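PDB 3TU6: pseudoazurin (Blue copper protein) from Sinorhizobium meliloti, which binds one copper ion per subunit and, like other cupredoxins of the periplasm, probably shuttles electrons between redox partners. Local coordinates for residues E56-K59 / E65-V68; G87-I92 / I106-K111. One frame throughout, in Å; residues are numbered along the deposited sequence.

Interaction 1: E56-K59 / E65-V68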
ATOM      1  N   GLU A  56      -8.990 -10.341  -3.721  1.00 43.52           N
ATOM      2  CA  GLU A  56      -8.973 -10.750  -2.319  1.00 44.97           C
ATOM      3  C   GLU A  56      -8.445  -9.609  -1.457  1.00 42.58           C
ATOM      4  O   GLU A  56      -7.433  -8.990  -1.790  1.00 43.49           O
ATOM      5  CB  GLU A  56      -8.103 -11.994  -2.121  1.00 45.97           C
ATOM      6  CG  GLU A  56      -8.677 -13.260  -2.740  1.00 54.60           C
ATOM      7  CD  GLU A  56      -7.937 -14.515  -2.310  1.00 65.58           C
ATOM      8  OE1 GLU A  56      -8.556 -15.600  -2.317  1.00 75.21           O
ATOM      9  OE2 GLU A  56      -6.740 -14.421  -1.964  1.00 71.02           O
ATOM     10  N   THR A  57      -9.138  -9.335  -0.355  1.00 40.00           N
ATOM     11  CA  THR A  57      -8.758  -8.261   0.560  1.00 37.47           C
ATOM     12  C   THR A  57      -7.936  -8.815   1.716  1.00 33.34           C
ATOM     13  O   THR A  57      -7.811 -10.032   1.873  1.00 33.85           O
ATOM     14  CB  THR A  57      -9.997  -7.551   1.140  1.00 37.57           C
ATOM     15  OG1 THR A  57     -10.685  -8.433   2.037  1.00 37.75           O
ATOM     16  CG2 THR A  57     -10.945  -7.122   0.025  1.00 40.37           C
ATOM     17  N   TRP A  58      -7.372  -7.917   2.519  1.00 29.00           N
ATOM     18  CA  TRP A  58      -6.649  -8.314   3.721  1.00 25.63           C
ATOM     19  C   TRP A  58      -6.764  -7.266   4.825  1.00 25.02           C
ATOM     20  O   TRP A  58      -6.952  -6.077   4.558  1.00 21.27           O
ATOM     21  CB  TRP A  58      -5.177  -8.609   3.406  1.00 25.10           C
ATOM     22  CG  TRP A  58      -4.331  -7.400   3.129  1.00 22.58           C
ATOM     23  CD1 TRP A  58      -3.625  -6.669   4.040  1.00 25.16           C
ATOM     24  CD2 TRP A  58      -4.081  -6.800   1.852  1.00 27.68           C
ATOM     25  NE1 TRP A  58      -2.959  -5.643   3.412  1.00 24.48           N
ATOM     26  CE2 TRP A  58      -3.222  -5.701   2.069  1.00 27.67           C
ATOM     27  CE3 TRP A  58      -4.503  -7.081   0.547  1.00 30.20           C
ATOM     28  CZ2 TRP A  58      -2.777  -4.881   1.028  1.00 30.44           C
ATOM     29  CZ3 TRP A  58      -4.061  -6.266  -0.488  1.00 26.50           C
ATOM     30  CH2 TRP A  58      -3.206  -5.179  -0.240  1.00 32.38           C
ATOM     31  N   LYS A  59      -6.651  -7.733   6.065  1.00 23.84           N
ATOM     32  CA  LYS A  59      -6.725  -6.873   7.236  1.00 25.15           C
ATOM     33  C   LYS A  59      -5.795  -7.429   8.311  1.00 23.39           C
ATOM     34  O   LYS A  59      -6.212  -8.195   9.180  1.00 26.88           O
ATOM     35  CB  LYS A  59      -8.172  -6.791   7.738  1.00 24.76           C
ATOM     36  CG  LYS A  59      -8.391  -5.800   8.878  1.00 32.43           C
ATOM     37  CD  LYS A  59      -9.848  -5.767   9.330  1.00 40.60           C
ATOM     38  CE  LYS A  59     -10.740  -5.033   8.338  1.00 46.66           C
ATOM     39  NZ  LYS A  59     -12.160  -4.992   8.787  1.00 49.55           N
ATOM     40  N   GLU A  65       3.115  -9.845  10.480  1.00 25.23           N
ATOM     41  CA  GLU A  65       3.872  -9.827   9.236  1.00 26.39           C
ATOM     42  C   GLU A  65       3.136 -10.635   8.173  1.00 27.98           C
ATOM     43  O   GLU A  65       3.541 -11.742   7.818  1.00 29.18           O
ATOM     44  CB  GLU A  65       5.285 -10.365   9.470  1.00 27.95           C
ATOM     45  CG  GLU A  65       6.070  -9.540  10.479  1.00 33.26           C
ATOM     46  CD  GLU A  65       7.549  -9.870  10.497  1.00 33.54           C
ATOM     47  OE1 GLU A  65       7.898 -11.067  10.408  1.00 44.37           O
ATOM     48  OE2 GLU A  65       8.363  -8.928  10.610  1.00 36.56           O
ATOM     49  N   ILE A  66       2.048 -10.058   7.668  1.00 28.86           N
ATOM     50  CA  ILE A  66       1.140 -10.759   6.767  1.00 28.92           C
ATOM     51  C   ILE A  66       1.678 -10.796   5.338  1.00 28.69           C
ATOM     52  O   ILE A  66       2.251  -9.818   4.853  1.00 28.28           O
ATOM     53  CB  ILE A  66      -0.275 -10.112   6.786  1.00 29.16           C
ATOM     54  CG1 ILE A  66      -1.300 -11.027   6.109  1.00 35.58           C
ATOM     55  CG2 ILE A  66      -0.262  -8.736   6.124  1.00 26.82           C
ATOM     56  CD1 ILE A  66      -2.732 -10.558   6.272  1.00 41.67           C
ATOM     57  N   THR A  67       1.497 -11.937   4.677  1.00 29.19           N
ATOM     58  CA  THR A  67       1.819 -12.081   3.262  1.00 28.68           C
ATOM     59  C   THR A  67       0.518 -12.085   2.470  1.00 27.90           C
ATOM     60  O   THR A  67      -0.369 -12.897   2.734  1.00 28.18           O
ATOM     61  CB  THR A  67       2.597 -13.380   2.987  1.00 29.94           C
ATOM     62  OG1 THR A  67       3.865 -13.327   3.651  1.00 31.83           O
ATOM     63  CG2 THR A  67       2.822 -13.570   1.491  1.00 30.72           C
ATOM     64  N   VAL A  68       0.412 -11.174   1.506  1.00 26.55           N
ATOM     65  CA  VAL A  68      -0.790 -11.046   0.683  1.00 26.25           C
ATOM     66  C   VAL A  68      -0.560 -11.594  -0.724  1.00 28.12           C
ATOM     67  O   VAL A  68       0.539 -11.487  -1.272  1.00 27.78           O
ATOM     68  CB  VAL A  68      -1.264  -9.574   0.595  1.00 25.99           C
ATOM     69  CG1 VAL A  68      -1.492  -9.008   1.990  1.00 25.94           C
ATOM     70  CG2 VAL A  68      -0.265  -8.720  -0.170  1.00 23.04           C
TER
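The indole of W58 carries V68 on one face. CG1 of V68 stands 3.5 Å from the centroid of the five-membered ring of W58, 15° off its normal, which makes a CH-pi contact. The nearest ring atom is CD2 of W58, 3.4 Å from V68 CG1. I66 reaches W58 differently. Its CD1 meets the CB of W58 at 4.2 Å, and its CG2 comes to the ring obliquely. In W58, CG sits between the backbone N and the carbonyl carbon (chi1 73°), and with chi2 at 90° this lays one ring face against CG1 of V68. The contact between the segments is wholly apolar. NE1 of W58 is hydrogen-bonded to S44 OG, which restrains the rotation of the buried ring. Y76 and Y78 of strand 74-79 touch the same side chain. With an alanine here, V68 CG1 is likely to lose its aromatic face and S44 OG its NE1 partner. V68 and W58 also make backbone bonds, with V33 and L46 respectively. The arrangement is hydrophobic core packing of a cupredoxin beta barrel, where the long loop after strand 45-46 lays an aromatic ring against edge strand 67-69.

Interaction 2: G87-I92 / I106-K111. With CU (copper (II) ion), chain B.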
ATOM      1  N   GLY A  87      -0.627   9.876   7.421  1.00 22.33           N
ATOM      2  CA  GLY A  87      -0.194   9.688   6.036  1.00 21.18           C
ATOM      3  C   GLY A  87       0.420   8.334   5.719  1.00 19.12           C
ATOM      4  O   GLY A  87       0.993   8.157   4.642  1.00 16.99           O
ATOM      5  N   MET A  88       0.294   7.372   6.632  1.00 17.37           N
ATOM      6  CA  MET A  88       0.900   6.057   6.437  1.00 16.58           C
ATOM      7  C   MET A  88       0.033   5.163   5.548  1.00 19.26           C
ATOM      8  O   MET A  88      -0.708   4.302   6.032  1.00 16.07           O
ATOM      9  CB  MET A  88       1.183   5.375   7.782  1.00 16.55           C
ATOM     10  CG  MET A  88       2.000   4.097   7.647  1.00 14.25           C
ATOM     11  SD  MET A  88       2.828   3.576   9.162  1.00 18.17           S
ATOM     12  CE  MET A  88       3.688   2.122   8.567  1.00 19.63           C
ATOM     13  N   ILE A  89       0.124   5.394   4.240  1.00 20.79           N
ATOM     14  CA  ILE A  89      -0.490   4.515   3.249  1.00 20.86           C
ATOM     15  C   ILE A  89       0.563   4.055   2.244  1.00 21.02           C
ATOM     16  O   ILE A  89       1.632   4.662   2.124  1.00 19.45           O
ATOM     17  CB  ILE A  89      -1.665   5.196   2.504  1.00 20.86           C
ATOM     18  CG1 ILE A  89      -1.211   6.477   1.797  1.00 19.66           C
ATOM     19  CG2 ILE A  89      -2.796   5.511   3.473  1.00 24.26           C
ATOM     20  CD1 ILE A  89      -2.241   7.023   0.820  1.00 17.60           C
ATOM     21  N   GLY A  90       0.252   2.977   1.534  1.00 20.61           N
ATOM     22  CA  GLY A  90       1.121   2.460   0.484  1.00 19.46           C
ATOM     23  C   GLY A  90       0.316   1.899  -0.668  1.00 18.28           C
ATOM     24  O   GLY A  90      -0.908   1.772  -0.579  1.00 17.83           O
ATOM     25  N   ALA A  91       1.008   1.560  -1.749  1.00 16.50           N
ATOM     26  CA  ALA A  91       0.367   1.017  -2.938  1.00 17.74           C
ATOM     27  C   ALA A  91       1.094  -0.224  -3.440  1.00 19.32           C
ATOM     28  O   ALA A  91       2.316  -0.333  -3.318  1.00 20.13           O
ATOM     29  CB  ALA A  91       0.317   2.071  -4.032  1.00 16.52           C
ATOM     30  N   ILE A  92       0.326  -1.163  -3.985  1.00 21.49           N
ATOM     31  CA  ILE A  92       0.878  -2.294  -4.719  1.00 22.67           C
ATOM     32  C   ILE A  92       0.246  -2.285  -6.102  1.00 21.70           C
ATOM     33  O   ILE A  92      -0.968  -2.440  -6.231  1.00 21.84           O
ATOM     34  CB  ILE A  92       0.580  -3.647  -4.038  1.00 21.05           C
ATOM     35  CG1 ILE A  92       1.040  -3.635  -2.579  1.00 25.59           C
ATOM     36  CG2 ILE A  92       1.258  -4.779  -4.799  1.00 22.04           C
ATOM     37  CD1 ILE A  92       0.772  -4.935  -1.848  1.00 22.93           C
ATOM     38  N   ILE A 106     -11.399   7.282  -3.803  1.00 30.37           N
ATOM     39  CA  ILE A 106     -11.775   6.733  -2.494  1.00 29.99           C
ATOM     40  C   ILE A 106     -11.449   7.721  -1.367  1.00 30.91           C
ATOM     41  O   ILE A 106     -10.862   8.778  -1.607  1.00 29.72           O
ATOM     42  CB  ILE A 106     -11.119   5.346  -2.220  1.00 30.13           C
ATOM     43  CG1 ILE A 106      -9.620   5.473  -1.930  1.00 25.43           C
ATOM     44  CG2 ILE A 106     -11.361   4.402  -3.392  1.00 28.61           C
ATOM     45  CD1 ILE A 106      -8.936   4.139  -1.703  1.00 27.41           C
ATOM     46  N   LYS A 107     -11.833   7.368  -0.142  1.00 30.77           N
ATOM     47  CA  LYS A 107     -11.652   8.250   1.010  1.00 30.81           C
ATOM     48  C   LYS A 107     -10.217   8.206   1.534  1.00 28.72           C
ATOM     49  O   LYS A 107      -9.736   7.153   1.958  1.00 28.26           O
ATOM     50  CB  LYS A 107     -12.621   7.868   2.133  1.00 31.21           C
ATOM     51  N   TYR A 108      -9.544   9.356   1.494  1.00 26.64           N
ATOM     52  CA  TYR A 108      -8.199   9.503   2.048  1.00 25.94           C
ATOM     53  C   TYR A 108      -8.227  10.522   3.188  1.00 26.60           C
ATOM     54  O   TYR A 108      -8.136  11.728   2.946  1.00 25.90           O
ATOM     55  CB  TYR A 108      -7.217   9.949   0.963  1.00 27.82           C
ATOM     56  CG  TYR A 108      -6.980   8.908  -0.107  1.00 23.76           C
ATOM     57  CD1 TYR A 108      -6.141   7.824   0.127  1.00 22.20           C
ATOM     58  CD2 TYR A 108      -7.594   9.006  -1.354  1.00 22.75           C
ATOM     59  CE1 TYR A 108      -5.920   6.862  -0.849  1.00 23.30           C
ATOM     60  CE2 TYR A 108      -7.377   8.051  -2.337  1.00 23.46           C
ATOM     61  CZ  TYR A 108      -6.541   6.980  -2.077  1.00 17.37           C
ATOM     62  OH  TYR A 108      -6.323   6.026  -3.045  1.00 18.31           O
ATOM     63  N   PRO A 109      -8.361  10.041   4.439  1.00 25.18           N
ATOM     64  CA  PRO A 109      -8.502  10.937   5.583  1.00 25.83           C
ATOM     65  C   PRO A 109      -7.176  11.533   6.052  1.00 24.93           C
ATOM     66  O   PRO A 109      -6.150  10.852   6.043  1.00 20.65           O
ATOM     67  CB  PRO A 109      -9.074  10.021   6.666  1.00 25.30           C
ATOM     68  CG  PRO A 109      -8.508   8.692   6.353  1.00 26.86           C
ATOM     69  CD  PRO A 109      -8.379   8.624   4.854  1.00 24.91           C
ATOM     70  N   GLY A 110      -7.209  12.797   6.462  1.00 25.28           N
ATOM     71  CA  GLY A 110      -6.036  13.461   7.017  1.00 24.84           C
ATOM     72  C   GLY A 110      -4.908  13.603   6.011  1.00 23.69           C
ATOM     73  O   GLY A 110      -5.138  13.982   4.860  1.00 17.65           O
ATOM     74  N   LYS A 111      -3.694  13.272   6.443  1.00 22.20           N
ATOM     75  CA  LYS A 111      -2.495  13.458   5.622  1.00 23.84           C
ATOM     76  C   LYS A 111      -2.304  12.388   4.541  1.00 24.45           C
ATOM     77  O   LYS A 111      -1.424  12.531   3.689  1.00 26.61           O
ATOM     78  CB  LYS A 111      -1.252  13.526   6.514  1.00 23.40           C
ATOM     79  CG  LYS A 111      -1.247  14.714   7.466  1.00 29.55           C
ATOM     80  CD  LYS A 111       0.076  14.836   8.202  1.00 31.38           C
ATOM     81  CE  LYS A 111       0.138  16.115   9.017  1.00 35.23           C
ATOM     82  NZ  LYS A 111       1.466  16.302   9.662  1.00 31.24           N
TER
HETATM   83 CU    CU B 201       1.769   2.693  11.247  1.00 19.69          CU
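G87 and K111 meet mainly through their backbones. G87 CA lies 3.7 Å from K111 C, the carbonyl carbon. CB of K111 comes alongside, 3.8 Å from G87 N. Beyond CB the lysine chain runs on extended, clear of G87, so its aliphatic root does the packing and its ammonium group does not. A side chain on G87 would be hard to fit. Phi is 105° there, and a CB would collide with the preceding carbonyl oxygen and sit near K111 O.

The second point of contact is deeper and joins I89 to Y108. CD1 of I89 is 4.0 Å from CD1 of Y108 and equally near CE1, so one methyl group touches one side of the phenol ring obliquely. The two side chains cross at about a right angle. I89 CG1 stands between the backbone N and the carbonyl carbon (chi1 58°), with CD1 extended beyond it toward the ring. The hydroxyl of Y108 is hydrogen-bonded to V103 O in helix 100-104. A116 and F120 of helix 112-125 pack on the same tyrosine.

M88 lies between the two contact residues G87 and I89, but its side chain points the other way. Its SD binds copper at 2.5 Å, with H42, C80 and H83 completing the type 1 (blue) copper site of cupredoxins. The G87 carbonyl O accepts a bond from I89 N at 2.9 Å, bridging an inverse gamma turn centred on M88.

Across the segments the chemistry is apolar and van der Waals. The 106-111 segment therefore packs beside the methionine ligand loop without entering the metal's coordination shell. K111 contributes its backbone and CB here, and its NZ stays far from the copper.

From the N terminus, strands 3-9, 19-27, 32-36 and 45-46 come first. Interaction 1 then closes a short loop, with five residues between its segments, and ties the loop after strand 45-46 to strand 67-69. The chain continues through strand 74-79 to strand 89-94. There interaction 2 opens, and thirteen residues further on, past helix 100-104, it closes on the connection before helix 112-125. The two contacts are in series and neither nest nor cross. The centres of interactions 1 and 2 are about 17 Å apart. They touch in the interior: I92 CD1 is 4.3 Å from V68 CG2. Both reach the same sheet, the first at an edge strand, the second through inner strand 89-94.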